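Gram-negative insecticidal protein (Chromobacterium piscinae, PDB 6FBM) acts as an insecticidal toxin with a perforin-like (MACPF) domain and a beta-tripod domain, and probably kills by forming pores in target membranes. Local coordinates at residues Gln114-Thr117 and Glu118-Tyr121; Trp393-Gly397 and Ser398-Lys402; Val438-His441 and Gln442-Ala446. All blocks are in the same frame, centred on the assembly; numbering follows the deposited sequence.

Contact 1 of 3, residues Gln114-Thr117 and Glu118-Tyr121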
loop_
_atom_site.group_PDB
_atom_site.type_symbol
_atom_site.label_atom_id
_atom_site.label_comp_id
_atom_site.label_asym_id
_atom_site.label_seq_id
_atom_site.Cartn_x
_atom_site.Cartn_y
_atom_site.Cartn_z
ATOM N N GLN A 114 -36.720 -22.154 15.873
ATOM C CA GLN A 114 -36.693 -22.014 17.317
ATOM C C GLN A 114 -38.009 -22.458 17.934
ATOM O O GLN A 114 -38.031 -23.119 18.964
ATOM C CB GLN A 114 -36.404 -20.563 17.706
ATOM C CG GLN A 114 -34.984 -20.101 17.454
ATOM C CD GLN A 114 -34.823 -18.614 17.667
ATOM O OE1 GLN A 114 -34.438 -17.878 16.748
ATOM N NE2 GLN A 114 -35.120 -18.153 18.881
ATOM N N GLN A 115 -39.098 -22.081 17.286
ATOM C CA GLN A 115 -40.431 -22.348 17.792
ATOM C C GLN A 115 -40.936 -23.745 17.398
ATOM O O GLN A 115 -41.722 -24.338 18.124
ATOM C CB GLN A 115 -41.402 -21.291 17.285
ATOM C CG GLN A 115 -41.029 -19.871 17.625
ATOM C CD GLN A 115 -42.113 -18.890 17.174
ATOM O OE1 GLN A 115 -43.033 -18.544 17.937
ATOM N NE2 GLN A 115 -41.985 -18.395 15.951
ATOM N N LEU A 116 -40.510 -24.257 16.248
ATOM C CA LEU A 116 -40.875 -25.618 15.882
ATOM C C LEU A 116 -40.394 -26.653 16.889
ATOM O O LEU A 116 -39.415 -26.458 17.612
ATOM C CB LEU A 116 -40.378 -25.983 14.482
ATOM C CG LEU A 116 -41.169 -25.319 13.359
ATOM C CD1 LEU A 116 -40.584 -25.742 12.012
ATOM C CD2 LEU A 116 -42.669 -25.701 13.473
ATOM N N THR A 117 -41.098 -27.757 16.904
ATOM C CA THR A 117 -40.790 -28.868 17.749
ATOM C C THR A 117 -40.227 -29.946 16.815
ATOM O O THR A 117 -40.225 -29.759 15.589
ATOM C CB THR A 117 -42.041 -29.246 18.575
ATOM O OG1 THR A 117 -41.660 -29.998 19.712
ATOM C CG2 THR A 117 -43.046 -30.015 17.797
ATOM N N GLU A 118 -39.656 -31.025 17.362
ATOM C CA GLU A 118 -38.946 -32.031 16.544
ATOM C C GLU A 118 -37.713 -31.512 15.773
ATOM O O GLU A 118 -37.250 -32.146 14.804
ATOM C CB GLU A 118 -39.892 -32.703 15.517
ATOM C CG GLU A 118 -41.220 -33.237 16.037
ATOM C CD GLU A 118 -41.073 -34.391 17.002
ATOM O OE1 GLU A 118 -39.942 -34.879 17.260
ATOM O OE2 GLU A 118 -42.144 -34.797 17.508
ATOM N N ILE A 119 -37.180 -30.356 16.202
ATOM C CA ILE A 119 -35.962 -29.783 15.640
ATOM C C ILE A 119 -34.867 -30.061 16.657
ATOM O O ILE A 119 -35.071 -29.937 17.893
ATOM C CB ILE A 119 -36.081 -28.276 15.441
ATOM C CG1 ILE A 119 -37.253 -27.940 14.509
ATOM C CG2 ILE A 119 -34.782 -27.678 14.907
ATOM C CD1 ILE A 119 -37.084 -28.339 13.070
ATOM N N THR A 120 -33.708 -30.452 16.147
ATOM C CA THR A 120 -32.521 -30.569 16.974
ATOM C C THR A 120 -31.660 -29.329 16.723
ATOM O O THR A 120 -31.371 -28.966 15.561
ATOM C CB THR A 120 -31.751 -31.851 16.681
ATOM O OG1 THR A 120 -32.612 -32.985 16.928
ATOM C CG2 THR A 120 -30.517 -31.946 17.583
ATOM N N TYR A 121 -31.257 -28.702 17.826
ATOM C CA TYR A 121 -30.494 -27.494 17.814
ATOM C C TYR A 121 -29.054 -27.870 18.138
ATOM O O TYR A 121 -28.794 -28.475 19.191
ATOM C CB TYR A 121 -31.058 -26.528 18.871
ATOM C CG TYR A 121 -32.528 -26.261 18.674
ATOM C CD1 TYR A 121 -32.964 -25.371 17.708
ATOM C CD2 TYR A 121 -33.491 -26.933 19.430
ATOM C CE1 TYR A 121 -34.310 -25.136 17.510
ATOM C CE2 TYR A 121 -34.839 -26.710 19.240
ATOM C CZ TYR A 121 -35.245 -25.808 18.273
ATOM O OH TYR A 121 -36.595 -25.578 18.058
HETATM O O HOH W 1 -37.513 -28.453 18.616
#

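Contact 2 of 3, residues Trp393-Gly397 and Ser398-Lys402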
loop_
_atom_site.group_PDB
_atom_site.type_symbol
_atom_site.label_atom_id
_atom_site.label_comp_id
_atom_site.label_asym_id
_atom_site.label_seq_id
_atom_site.Cartn_x
_atom_site.Cartn_y
_atom_site.Cartn_z
ATOM N N TRP A 393 -53.490 -61.892 11.385
ATOM C CA TRP A 393 -54.431 -62.993 11.223
ATOM C C TRP A 393 -54.756 -63.207 9.762
ATOM O O TRP A 393 -54.799 -62.259 8.993
ATOM C CB TRP A 393 -55.726 -62.644 11.948
ATOM C CG TRP A 393 -56.882 -63.554 11.688
ATOM C CD1 TRP A 393 -57.181 -64.709 12.352
ATOM C CD2 TRP A 393 -57.907 -63.386 10.695
ATOM N NE1 TRP A 393 -58.320 -65.276 11.831
ATOM C CE2 TRP A 393 -58.789 -64.487 10.815
ATOM C CE3 TRP A 393 -58.162 -62.427 9.720
ATOM C CZ2 TRP A 393 -59.902 -64.645 9.993
ATOM C CZ3 TRP A 393 -59.268 -62.589 8.904
ATOM C CH2 TRP A 393 -60.122 -63.686 9.046
ATOM N N ASP A 394 -55.011 -64.465 9.409
ATOM C CA ASP A 394 -55.663 -64.815 8.148
ATOM C C ASP A 394 -56.663 -65.957 8.344
ATOM O O ASP A 394 -56.727 -66.530 9.426
ATOM C CB ASP A 394 -54.618 -65.138 7.059
ATOM C CG ASP A 394 -53.606 -66.162 7.491
ATOM O OD1 ASP A 394 -53.934 -67.346 7.553
ATOM O OD2 ASP A 394 -52.463 -65.787 7.752
ATOM N N ASP A 395 -57.433 -66.273 7.286
ATOM C CA ASP A 395 -58.498 -67.305 7.323
ATOM C C ASP A 395 -58.039 -68.711 6.911
ATOM O O ASP A 395 -58.871 -69.535 6.518
ATOM C CB ASP A 395 -59.707 -66.876 6.477
ATOM C CG ASP A 395 -59.542 -67.186 4.985
ATOM O OD1 ASP A 395 -58.451 -66.934 4.425
ATOM O OD2 ASP A 395 -60.503 -67.703 4.367
ATOM N N ALA A 396 -56.734 -68.991 6.990
ATOM C CA ALA A 396 -56.211 -70.330 6.676
ATOM C C ALA A 396 -56.900 -71.342 7.572
ATOM O O ALA A 396 -56.937 -71.154 8.806
ATOM C CB ALA A 396 -54.699 -70.379 6.865
ATOM N N GLY A 397 -57.501 -72.364 6.939
ATOM C CA GLY A 397 -58.269 -73.401 7.657
ATOM C C GLY A 397 -59.782 -73.301 7.560
ATOM O O GLY A 397 -60.493 -74.288 7.787
ATOM N N SER A 398 -60.294 -72.118 7.233
ATOM C CA SER A 398 -61.726 -71.919 7.017
ATOM C C SER A 398 -62.256 -72.666 5.791
ATOM O O SER A 398 -63.464 -72.882 5.675
ATOM C CB SER A 398 -61.998 -70.437 6.814
ATOM O OG SER A 398 -61.386 -69.983 5.604
ATOM N N GLY A 399 -61.365 -72.996 4.858
ATOM C CA GLY A 399 -61.747 -73.700 3.660
ATOM C C GLY A 399 -62.510 -72.848 2.667
ATOM O O GLY A 399 -62.950 -73.377 1.644
ATOM N N LYS A 400 -62.634 -71.534 2.917
ATOM C CA LYS A 400 -63.340 -70.651 1.995
ATOM C C LYS A 400 -62.355 -70.353 0.872
ATOM O O LYS A 400 -61.137 -70.259 1.113
ATOM C CB LYS A 400 -63.793 -69.339 2.640
ATOM C CG LYS A 400 -64.404 -69.426 4.034
ATOM C CD LYS A 400 -65.701 -70.235 4.130
ATOM C CE LYS A 400 -66.033 -70.515 5.592
ATOM N NZ LYS A 400 -67.371 -71.123 5.717
ATOM N N SER A 401 -62.885 -70.217 -0.346
ATOM C CA SER A 401 -62.058 -70.098 -1.543
ATOM C C SER A 401 -61.344 -68.737 -1.569
ATOM O O SER A 401 -60.179 -68.625 -1.978
ATOM C CB SER A 401 -62.902 -70.313 -2.813
ATOM O OG SER A 401 -63.786 -69.236 -3.046
ATOM N N LYS A 402 -62.060 -67.704 -1.116
ATOM C CA LYS A 402 -61.512 -66.364 -0.982
ATOM C C LYS A 402 -60.886 -66.191 0.424
ATOM O O LYS A 402 -61.171 -66.945 1.379
ATOM C CB LYS A 402 -62.550 -65.294 -1.319
ATOM C CG LYS A 402 -63.214 -65.489 -2.675
ATOM C CD LYS A 402 -64.049 -64.344 -3.197
ATOM C CE LYS A 402 -65.303 -63.981 -2.385
ATOM N NZ LYS A 402 -66.263 -65.034 -1.952
#

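Contact 3 of 3, residues Val438-His441 and Gln442-Ala446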
loop_
_atom_site.group_PDB
_atom_site.type_symbol
_atom_site.label_atom_id
_atom_site.label_comp_id
_atom_site.label_asym_id
_atom_site.label_seq_id
_atom_site.Cartn_x
_atom_site.Cartn_y
_atom_site.Cartn_z
ATOM N N VAL A 438 -49.331 -43.958 6.576
ATOM C CA VAL A 438 -48.145 -43.598 7.311
ATOM C C VAL A 438 -48.242 -44.044 8.741
ATOM O O VAL A 438 -49.341 -44.239 9.287
ATOM C CB VAL A 438 -47.874 -42.068 7.282
ATOM C CG1 VAL A 438 -47.619 -41.617 5.860
ATOM C CG2 VAL A 438 -49.029 -41.282 7.904
ATOM N N CYS A 439 -47.063 -44.194 9.332
ATOM C CA CYS A 439 -46.908 -44.310 10.766
ATOM C C CYS A 439 -46.548 -42.948 11.306
ATOM O O CYS A 439 -46.135 -42.068 10.558
ATOM C CB CYS A 439 -45.813 -45.320 11.078
ATOM S SG CYS A 439 -46.201 -46.927 10.438
ATOM N N VAL A 440 -46.688 -42.806 12.613
ATOM C CA VAL A 440 -46.537 -41.545 13.295
ATOM C C VAL A 440 -45.383 -41.706 14.252
ATOM O O VAL A 440 -45.231 -42.771 14.843
ATOM C CB VAL A 440 -47.835 -41.199 14.055
ATOM C CG1 VAL A 440 -47.707 -39.838 14.767
ATOM C CG2 VAL A 440 -49.000 -41.157 13.069
ATOM N N HIS A 441 -44.554 -40.675 14.386
ATOM C CA HIS A 441 -43.387 -40.769 15.258
ATOM C C HIS A 441 -43.826 -40.920 16.720
ATOM O O HIS A 441 -44.786 -40.279 17.150
ATOM C CB HIS A 441 -42.429 -39.567 15.098
ATOM C CG HIS A 441 -41.103 -39.780 15.759
ATOM N ND1 HIS A 441 -40.773 -39.200 16.963
ATOM C CD2 HIS A 441 -40.026 -40.507 15.392
ATOM C CE1 HIS A 441 -39.557 -39.578 17.322
ATOM N NE2 HIS A 441 -39.088 -40.387 16.395
ATOM N N GLN A 442 -43.136 -41.828 17.412
ATOM C CA GLN A 442 -43.204 -42.094 18.860
ATOM C C GLN A 442 -43.546 -40.873 19.728
ATOM O O GLN A 442 -44.451 -40.913 20.559
ATOM C CB GLN A 442 -41.828 -42.680 19.263
ATOM C CG GLN A 442 -41.459 -42.772 20.746
ATOM C CD GLN A 442 -40.237 -43.678 20.960
ATOM O OE1 GLN A 442 -39.372 -43.807 20.066
ATOM N NE2 GLN A 442 -40.169 -44.330 22.146
ATOM N N SER A 443 -42.806 -39.793 19.507
ATOM C CA SER A 443 -42.944 -38.554 20.242
ATOM C C SER A 443 -44.367 -37.980 20.277
ATOM O O SER A 443 -44.749 -37.341 21.263
ATOM C CB SER A 443 -41.990 -37.515 19.656
ATOM O OG SER A 443 -42.218 -37.345 18.261
ATOM N N LEU A 444 -45.138 -38.207 19.213
ATOM C CA LEU A 444 -46.516 -37.723 19.125
ATOM C C LEU A 444 -47.548 -38.731 19.597
ATOM O O LEU A 444 -48.743 -38.421 19.651
ATOM C CB LEU A 444 -46.839 -37.351 17.680
ATOM C CG LEU A 444 -45.818 -36.502 16.938
ATOM C CD1 LEU A 444 -46.440 -36.045 15.616
ATOM C CD2 LEU A 444 -45.402 -35.309 17.778
ATOM N N CYS A 445 -47.111 -39.936 19.955
ATOM C CA CYS A 445 -48.030 -41.011 20.288
ATOM C C CYS A 445 -47.874 -41.451 21.724
ATOM O O CYS A 445 -46.834 -41.219 22.360
ATOM C CB CYS A 445 -47.781 -42.210 19.385
ATOM S SG CYS A 445 -47.859 -41.835 17.631
ATOM N N ALA A 446 -48.940 -42.085 22.216
ATOM C CA ALA A 446 -48.979 -42.750 23.518
ATOM C C ALA A 446 -49.224 -44.236 23.286
ATOM O O ALA A 446 -50.087 -44.597 22.480
ATOM C CB ALA A 446 -50.092 -42.167 24.366
#

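Contact 1 of 3, residues Gln114-Thr117 and Glu118-Tyr121
The carbonyl oxygen of Leu-116 is gripped from several sides where the chain leaves helix 111-115 and turns back into strand 120-134. Water 1 donates to Leu-116 O at 2.9 Å and accepts from Ile-119 N at 3.1 Å, bridging the two limbs of the turn, while Lys-313 NZ donates to the same carbonyl. Leu-116 O also lies at the edge of the Tyr-121 ring, near its plane, 3.0 Å from Tyr-121 OH. That hydroxyl is hydrogen-bonded to Asp-113 O and sits 3.0 Å from Gln-114 O. With CG beside the backbone N (chi1 -56°), the tyrosine ring reaches back to the last turn of the helix, where its CE1 comes 3.9 Å from Gln-114 CA. Ile-119 CG2 lies over one face of the ring, 3.6 Å above its plane and toward the rim; Phe-109 adds an edge-to-face contact. The other branch of Ile-119 serves the turn itself: CG1 meets Leu-116 CB at 3.7 Å. At the bend Glu-118 has left-handed helical backbone angles. Its side chain, whose carboxylate has Ser-443 as partner, runs alongside that of Thr-117, with Thr-117 CG2 4.1 Å from Glu-118 CG. The carbonyls of Gln-114 and Leu-116, at and just beyond the helix end, both take Lys-313, and that of Leu-116 also takes the water. The lysine's positive charge probably compensates the cluster of carbonyl dipoles in this buried corner beside the helix end.

Contact 2 of 3, residues Trp393-Gly397 and Ser398-Lys402
Asp-395 and Ser-398, the ends of a type II beta turn, are joined by side chain as well as backbone. Ser-398 OG lies 2.7 Å from Asp-395 O and equally 2.7 Å from Asp-395 OD2; one hydroxyl proton has these two acceptors to serve, and which receives it is not settled. Beside it runs the turn's own bond, Ser-398 N to Asp-395 O at 3.0 Å and fairly straight (162°), so that this one carbonyl faces both the amide and the hydroxyl of the serine. OG can reach back because it is held between the backbone N and the carbonyl carbon of its own residue (chi1 66°). Lys-400 N adds a weak bond to Ser-398 OG, 3.3 Å long. Asp-395 OD2 also faces another acceptor, Lys-402 O, at 3.2 Å. Within the turn, Gly-397 takes the positive phi usual at the third position of this type. Just before it, Asp-394 OD1 accepts from Ala-396 N at 3.3 Å through its anti lone pair, an Asx turn that leads from strand 393-394 into the bend. Farther out, Tyr-429 OH holds Asp-395 OD1, and Trp-393, whose NE1 binds Lys-465 O, pairs through its backbone with Cys-406 of strand 403-410. The whole is the connection of a beta hairpin, about 49 Å from the centre of the chain. Asp-395 OD1 lies close to the carboxylate of Asp-403. This electron-rich setting would probably raise the pKa of Asp-395, partly offset by the donors around it.

Contact 3 of 3, residues Val438-His441 and Gln442-Ala446
Gln-442 leads into the short 3-10 segment 443-444, which carries the chain from strand 439-441 to strand 445-447, and its backbone N lies over one face of the His-441 ring, with CB farther out toward the rim. Ser-443 comes next and meets the ring at its edge. His-441 ND1 donates to Ser-443 OG at 2.7 Å in a nearly straight bond (171°), the hydroxyl lying only 6° out of the ring plane. On the histidine side, CG anti to the backbone N carries the ring alongside the turn, and chi2 of -103° points ND1 at the serine, while Tyr-415 packs edge-to-face with the ring; together these contacts probably restrict its rotation. Leu-444 makes the first of two successive i to i+3 bonds: its N donates to His-441 O at 2.9 Å, approaching from above the carbonyl plane. Cys-445 N to Gln-442 O is the second. Leu-444 also faces back toward the strand, its side chain crossing that of Val-440 at about a right angle, with CB 3.9 Å from Val-440 CG1; both rest on Leu-318 of strand 318-321, in another sheet. The turn joins the middle strand of a three-stranded antiparallel sheet to a separate two-stranded one. Cys-445 begins the latter, and its SG touches Val-440 CG1 at 3.5 Å.

Contacts 1 and 3 meet although one lies in the MACPF region and the other in the Vps62-related region; their centres are 17 Å apart. Glu-118 OE2 approaches Ser-443 OG to 2.7 Å, probably a hydrogen bond, and Leu-444 CD2 to 3.3 Å. Since the serine hydroxyl already accepts from His-441, its own proton probably goes to the glutamate, which would make a histidine-serine-glutamate chain of hydrogen bonds between the two regions. Contact 2 stands apart, though it shares the Vps62-related region with contact 3: their centres are 33 Å apart and their nearest atoms about 17 Å, and its centre is 49 Å from that of contact 1. It occupies an outlying hairpin, whereas the other two meet each other.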